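Local coordinates for protein CytC3 (Streptomyces, PDB 3GJA) that is a nonheme iron halogenase that probably chlorinates an unactivated carbon of an amino-acid substrate during natural-product biosynthesis, using iron in a double-stranded beta-helix barrel, at residues S66-H71 / C100-F105; R45-L49 / R70-I74. One frame throughout, in Å; residues are numbered along the deposited sequence.

Contact 1 and contact 2 share one loop of a fold assigned by family to the cupin clan, their centres about 10 Å apart. Helix 34-49 comes first along the chain and supplies 45-49; next is the loop between helices 62-65 and 75-82, which supplies 66-71 and 70-74; last is strand 98-108 of the antiparallel sheet, with 100-105. The two loop segments overlap at Arg70 and His71, of which Arg70 takes part in both contacts. Strand and helix also meet directly, Phe105 CZ lying 3.7 Å from Leu48 CD2. Contact 1 is buried, about 7 Å from the centre of the molecule; contact 2 lies farther out. Strand, loop and helix thus pack as one continuous unit.

Contact 1: S66-H71 / C100-F105; sequences SNYDRH and CWRSEF. With ACT (acetate ion), chain C.
Two backbone bonds tie the loop to strand 98-108: Asp69 N donates a hydrogen bond to Ser103 O at 2.7 Å, and Phe105 N to Ser66 O. The loop enters this pairing through a Schellman motif that ends helix 62-65, with Asn67 at positive phi. An amide suits Asn67, whose OD1 lies in the Arg70 guanidinium plane and accepts from NE at 2.8 Å, the donor standing above the carbonyl plane. Asp69 OD1 accepts from Ser103 N at 3.0 Å, while OD2 is held by Tyr56 and by a water shared with Trp101 O and Arg102 NE. Ser103 suits its place because a small hydroxyl can serve two partners: OG, between the backbone N and the carbonyl carbon (chi1 81°), hydrogen-bonds His71 ND1 at 2.8 Å and a water joining Asn67 O to Arg70 N. Cys100 SG sits over the face of that imidazole. Tyr68 CE2 rests over the centre of the Arg102 guanidinium, the planes 49° apart, with Trp101 on the opposite face. In-plane, NH1 binds an acetate, probably from the crystallisation liquor, also held by Lys62, Gln131 and His125 N; Gln131 and Tyr268 hold NH2. Without the ring, as with an alanine here, one guanidinium face would lose its cover and Arg102 would probably be less firmly fixed. The Asp69 carboxylate and Ser103 OG thus have partners, and the guanidinium is oriented between two rings, its edge toward the acetate.

Contact 2: R45-L49 / R70-I74; sequences RRQLL and RHLDI
Gln47 and Leu48, on helix 34-49, face the short 3-10 segment 70-72 and Ile74 beyond it, the backbones standing well apart with Gln47 CA 7.2 Å from Ile74 CA. Side chains fill the interval. Leu48 CD2 meets Ile74 CD1 at 3.6 Å, the two branched chains crossing at about a right angle; with CG1 of Ile74 anti to its carbonyl carbon (chi1 -60°), the ethyl arm reaches out to the helix. The same Leu48 methyl lies 4.0 Å from Arg70 CG, so a leucine here covers both an aliphatic neighbour and the methylene part of an arginine. At the partly exposed side, the Gln47 amide extends past Ile74, bringing NE2 close to CG2, and its polar end suits the position. Arg70 is bent at chi2 and chi3, and Leu48 CD2 lies over one face of its guanidinium, whose NH1 forms a salt bridge with Asp73 OD2 at 2.8 Å. Within the turn, Arg70 O accepts from both Asp73 N and Ile74 N, and Ile74 occupies the N-cap position before helix 75-82. Apolar packing therefore joins helix to loop, while Asp73 probably offsets part of a local positive charge, since Arg51 also lies close to the buried Arg70.

Contact 1: S66-H71 / C100-F105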
loop_
_atom_site.group_PDB
_atom_site.type_symbol
_atom_site.label_atom_id
_atom_site.label_comp_id
_atom_site.label_asym_id
_atom_site.label_seq_id
_atom_site.Cartn_x
_atom_site.Cartn_y
_atom_site.Cartn_z
ATOM N N SER A 66 -13.456 -1.845 2.522
ATOM C CA SER A 66 -12.255 -2.225 1.784
ATOM C C SER A 66 -11.181 -2.769 2.717
ATOM O O SER A 66 -10.020 -2.901 2.339
ATOM C CB SER A 66 -11.714 -1.038 0.996
ATOM O OG SER A 66 -12.616 -0.683 -0.034
ATOM N N ASN A 67 -11.588 -3.092 3.938
ATOM C CA ASN A 67 -10.692 -3.642 4.946
ATOM C C ASN A 67 -9.327 -2.968 5.103
ATOM O O ASN A 67 -8.274 -3.578 4.881
ATOM C CB ASN A 67 -10.518 -5.143 4.708
ATOM C CG ASN A 67 -11.508 -5.963 5.509
ATOM O OD1 ASN A 67 -11.624 -5.782 6.717
ATOM N ND2 ASN A 67 -12.222 -6.867 4.847
ATOM N N TYR A 68 -9.364 -1.704 5.506
ATOM C CA TYR A 68 -8.157 -0.919 5.737
ATOM C C TYR A 68 -7.426 -1.389 6.986
ATOM O O TYR A 68 -8.045 -1.792 7.975
ATOM C CB TYR A 68 -8.507 0.557 5.954
ATOM C CG TYR A 68 -8.776 1.376 4.715
ATOM C CD1 TYR A 68 -9.305 0.795 3.555
ATOM C CD2 TYR A 68 -8.546 2.750 4.717
ATOM C CE1 TYR A 68 -9.597 1.570 2.430
ATOM C CE2 TYR A 68 -8.833 3.534 3.601
ATOM C CZ TYR A 68 -9.356 2.937 2.464
ATOM O OH TYR A 68 -9.625 3.715 1.365
ATOM N N ASP A 69 -6.101 -1.324 6.913
ATOM C CA ASP A 69 -5.205 -1.643 8.012
ATOM C C ASP A 69 -5.408 -2.927 8.820
ATOM O O ASP A 69 -5.354 -2.910 10.055
ATOM C CB ASP A 69 -5.165 -0.438 8.956
ATOM C CG ASP A 69 -4.799 0.846 8.234
ATOM O OD1 ASP A 69 -3.904 0.792 7.366
ATOM O OD2 ASP A 69 -5.389 1.906 8.531
ATOM N N ARG A 70 -5.610 -4.043 8.133
ATOM C CA ARG A 70 -5.783 -5.310 8.823
ATOM C C ARG A 70 -4.443 -5.911 9.212
ATOM O O ARG A 70 -4.387 -6.950 9.870
ATOM C CB ARG A 70 -6.564 -6.275 7.953
ATOM C CG ARG A 70 -7.981 -5.812 7.745
ATOM C CD ARG A 70 -8.724 -5.763 9.071
ATOM N NE ARG A 70 -9.993 -6.442 8.899
ATOM C CZ ARG A 70 -10.333 -7.570 9.504
ATOM N NH1 ARG A 70 -9.506 -8.159 10.353
ATOM N NH2 ARG A 70 -11.489 -8.132 9.204
ATOM N N HIS A 71 -3.361 -5.254 8.804
ATOM C CA HIS A 71 -2.037 -5.723 9.172
ATOM C C HIS A 71 -1.847 -5.434 10.665
ATOM O O HIS A 71 -0.840 -5.815 11.260
ATOM C CB HIS A 71 -0.954 -5.006 8.362
ATOM C CG HIS A 71 -0.976 -3.518 8.509
ATOM N ND1 HIS A 71 -1.947 -2.727 7.932
ATOM C CD2 HIS A 71 -0.167 -2.679 9.201
ATOM C CE1 HIS A 71 -1.736 -1.464 8.264
ATOM N NE2 HIS A 71 -0.664 -1.408 9.034
ATOM N N CYS A 100 4.999 2.078 7.627
ATOM C CA CYS A 100 3.887 1.550 6.841
ATOM C C CYS A 100 2.691 2.187 7.525
ATOM O O CYS A 100 2.323 1.796 8.632
ATOM C CB CYS A 100 3.773 0.028 6.941
ATOM S SG CYS A 100 2.275 -0.617 6.102
ATOM N N TRP A 101 2.084 3.177 6.880
ATOM C CA TRP A 101 0.966 3.869 7.503
ATOM C C TRP A 101 -0.413 3.370 7.085
ATOM O O TRP A 101 -1.427 3.814 7.624
ATOM C CB TRP A 101 1.074 5.363 7.224
ATOM C CG TRP A 101 0.815 5.695 5.804
ATOM C CD1 TRP A 101 1.673 5.549 4.755
ATOM C CD2 TRP A 101 -0.410 6.188 5.261
ATOM N NE1 TRP A 101 1.056 5.925 3.589
ATOM C CE2 TRP A 101 -0.226 6.319 3.871
ATOM C CE3 TRP A 101 -1.651 6.531 5.815
ATOM C CZ2 TRP A 101 -1.237 6.780 3.023
ATOM C CZ3 TRP A 101 -2.657 6.991 4.970
ATOM C CH2 TRP A 101 -2.441 7.110 3.590
ATOM N N ARG A 102 -0.456 2.461 6.122
ATOM C CA ARG A 102 -1.732 1.920 5.675
ATOM C C ARG A 102 -1.629 0.716 4.739
ATOM O O ARG A 102 -0.620 0.514 4.056
ATOM C CB ARG A 102 -2.550 3.005 4.983
ATOM C CG ARG A 102 -3.805 2.469 4.294
ATOM C CD ARG A 102 -4.593 3.566 3.614
ATOM N NE ARG A 102 -5.228 4.462 4.571
ATOM C CZ ARG A 102 -5.989 5.491 4.218
ATOM N NH1 ARG A 102 -6.196 5.740 2.934
ATOM N NH2 ARG A 102 -6.547 6.265 5.140
ATOM N N SER A 103 -2.693 -0.082 4.746
ATOM C CA SER A 103 -2.831 -1.240 3.886
ATOM C C SER A 103 -4.329 -1.354 3.597
ATOM O O SER A 103 -5.167 -0.916 4.399
ATOM C CB SER A 103 -2.307 -2.509 4.562
ATOM O OG SER A 103 -3.255 -3.060 5.446
ATOM N N GLU A 104 -4.664 -1.919 2.440
ATOM C CA GLU A 104 -6.056 -2.071 2.040
ATOM C C GLU A 104 -6.144 -3.089 0.919
ATOM O O GLU A 104 -5.136 -3.426 0.298
ATOM C CB GLU A 104 -6.602 -0.740 1.547
ATOM C CG GLU A 104 -5.835 -0.196 0.356
ATOM C CD GLU A 104 -6.115 1.275 0.111
ATOM O OE1 GLU A 104 -7.216 1.604 -0.388
ATOM O OE2 GLU A 104 -5.231 2.098 0.434
ATOM N N PHE A 105 -7.354 -3.572 0.658
ATOM C CA PHE A 105 -7.561 -4.548 -0.394
ATOM C C PHE A 105 -8.191 -3.924 -1.625
ATOM O O PHE A 105 -8.948 -2.959 -1.537
ATOM C CB PHE A 105 -8.429 -5.705 0.107
ATOM C CG PHE A 105 -7.743 -6.574 1.127
ATOM C CD1 PHE A 105 -7.592 -6.141 2.443
ATOM C CD2 PHE A 105 -7.223 -7.817 0.762
ATOM C CE1 PHE A 105 -6.929 -6.933 3.390
ATOM C CE2 PHE A 105 -6.558 -8.621 1.696
ATOM C CZ PHE A 105 -6.411 -8.174 3.018
HETATM C C ACT C . -9.241 7.895 2.091
HETATM O O ACT C . -8.053 7.373 1.723
HETATM O OXT ACT C . -9.896 8.534 1.294
HETATM C CH3 ACT C . -9.755 7.688 3.492
HETATM O O HOH W 1 -5.601 -4.322 5.499
HETATM O O HOH W 2 -4.168 4.080 7.359
HETATM O O HOH W 3 0.047 1.203 10.090
#

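Contact 2: R45-L49 / R70-I74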
loop_
_atom_site.group_PDB
_atom_site.type_symbol
_atom_site.label_atom_id
_atom_site.label_comp_id
_atom_site.label_asym_id
_atom_site.label_seq_id
_atom_site.Cartn_x
_atom_site.Cartn_y
_atom_site.Cartn_z
ATOM N N ARG A 45 -8.143 -14.762 3.782
ATOM C CA ARG A 45 -9.502 -14.532 3.308
ATOM C C ARG A 45 -10.522 -14.872 4.393
ATOM O O ARG A 45 -11.470 -14.117 4.619
ATOM C CB ARG A 45 -9.751 -15.355 2.038
ATOM C CG ARG A 45 -10.887 -14.847 1.156
ATOM C CD ARG A 45 -12.221 -15.479 1.530
ATOM N NE ARG A 45 -12.154 -16.939 1.477
ATOM C CZ ARG A 45 -13.156 -17.737 1.823
ATOM N NH1 ARG A 45 -14.308 -17.220 2.236
ATOM N NH2 ARG A 45 -12.993 -19.053 1.795
ATOM N N ARG A 46 -10.326 -15.996 5.076
ATOM C CA ARG A 46 -11.245 -16.382 6.139
ATOM C C ARG A 46 -11.076 -15.468 7.342
ATOM O O ARG A 46 -12.055 -15.062 7.963
ATOM C CB ARG A 46 -10.998 -17.817 6.601
ATOM C CG ARG A 46 -11.282 -18.895 5.575
ATOM C CD ARG A 46 -11.462 -20.233 6.288
ATOM N NE ARG A 46 -10.469 -20.405 7.349
ATOM C CZ ARG A 46 -9.188 -20.686 7.133
ATOM N NH1 ARG A 46 -8.740 -20.839 5.892
ATOM N NH2 ARG A 46 -8.351 -20.788 8.161
ATOM N N GLN A 47 -9.829 -15.148 7.671
ATOM C CA GLN A 47 -9.556 -14.302 8.819
ATOM C C GLN A 47 -10.092 -12.880 8.693
ATOM O O GLN A 47 -10.354 -12.227 9.701
ATOM C CB GLN A 47 -8.055 -14.293 9.113
ATOM C CG GLN A 47 -7.598 -15.566 9.818
ATOM C CD GLN A 47 -6.100 -15.694 9.913
ATOM O OE1 GLN A 47 -5.587 -16.536 10.653
ATOM N NE2 GLN A 47 -5.383 -14.871 9.160
ATOM N N LEU A 48 -10.262 -12.397 7.468
ATOM C CA LEU A 48 -10.802 -11.054 7.291
ATOM C C LEU A 48 -12.228 -11.028 7.854
ATOM O O LEU A 48 -12.675 -10.018 8.379
ATOM C CB LEU A 48 -10.824 -10.662 5.808
ATOM C CG LEU A 48 -9.490 -10.408 5.093
ATOM C CD1 LEU A 48 -9.755 -10.165 3.617
ATOM C CD2 LEU A 48 -8.771 -9.206 5.709
ATOM N N LEU A 49 -12.927 -12.156 7.750
ATOM C CA LEU A 49 -14.302 -12.275 8.224
ATOM C C LEU A 49 -14.466 -11.946 9.699
ATOM O O LEU A 49 -15.481 -11.377 10.104
ATOM C CB LEU A 49 -14.826 -13.691 7.957
ATOM C CG LEU A 49 -15.553 -14.007 6.641
ATOM C CD1 LEU A 49 -15.389 -12.874 5.638
ATOM C CD2 LEU A 49 -15.030 -15.318 6.084
ATOM N N ARG A 70 -5.610 -4.043 8.133
ATOM C CA ARG A 70 -5.783 -5.310 8.823
ATOM C C ARG A 70 -4.443 -5.911 9.212
ATOM O O ARG A 70 -4.387 -6.950 9.870
ATOM C CB ARG A 70 -6.564 -6.275 7.953
ATOM C CG ARG A 70 -7.981 -5.812 7.745
ATOM C CD ARG A 70 -8.724 -5.763 9.071
ATOM N NE ARG A 70 -9.993 -6.442 8.899
ATOM C CZ ARG A 70 -10.333 -7.570 9.504
ATOM N NH1 ARG A 70 -9.506 -8.159 10.353
ATOM N NH2 ARG A 70 -11.489 -8.132 9.204
ATOM N N HIS A 71 -3.361 -5.254 8.804
ATOM C CA HIS A 71 -2.037 -5.723 9.172
ATOM C C HIS A 71 -1.847 -5.434 10.665
ATOM O O HIS A 71 -0.840 -5.815 11.260
ATOM C CB HIS A 71 -0.954 -5.006 8.362
ATOM C CG HIS A 71 -0.976 -3.518 8.509
ATOM N ND1 HIS A 71 -1.947 -2.727 7.932
ATOM C CD2 HIS A 71 -0.167 -2.679 9.201
ATOM C CE1 HIS A 71 -1.736 -1.464 8.264
ATOM N NE2 HIS A 71 -0.664 -1.408 9.034
ATOM N N LEU A 72 -2.824 -4.755 11.266
ATOM C CA LEU A 72 -2.757 -4.440 12.684
ATOM C C LEU A 72 -3.493 -5.464 13.543
ATOM O O LEU A 72 -3.501 -5.352 14.763
ATOM C CB LEU A 72 -3.298 -3.032 12.960
ATOM C CG LEU A 72 -2.414 -1.914 12.395
ATOM C CD1 LEU A 72 -2.984 -0.564 12.771
ATOM C CD2 LEU A 72 -0.999 -2.061 12.919
ATOM N N ASP A 73 -4.124 -6.454 12.920
ATOM C CA ASP A 73 -4.792 -7.482 13.712
ATOM C C ASP A 73 -4.640 -8.901 13.150
ATOM O O ASP A 73 -4.833 -9.885 13.871
ATOM C CB ASP A 73 -6.277 -7.136 13.949
ATOM C CG ASP A 73 -7.138 -7.286 12.712
ATOM O OD1 ASP A 73 -6.951 -6.514 11.745
ATOM O OD2 ASP A 73 -8.022 -8.176 12.726
ATOM N N ILE A 74 -4.273 -9.014 11.875
ATOM C CA ILE A 74 -4.091 -10.330 11.270
ATOM C C ILE A 74 -2.605 -10.597 11.104
ATOM O O ILE A 74 -1.918 -9.890 10.365
ATOM C CB ILE A 74 -4.798 -10.425 9.902
ATOM C CG1 ILE A 74 -6.300 -10.184 10.091
ATOM C CG2 ILE A 74 -4.537 -11.797 9.270
ATOM C CD1 ILE A 74 -7.078 -10.120 8.808
#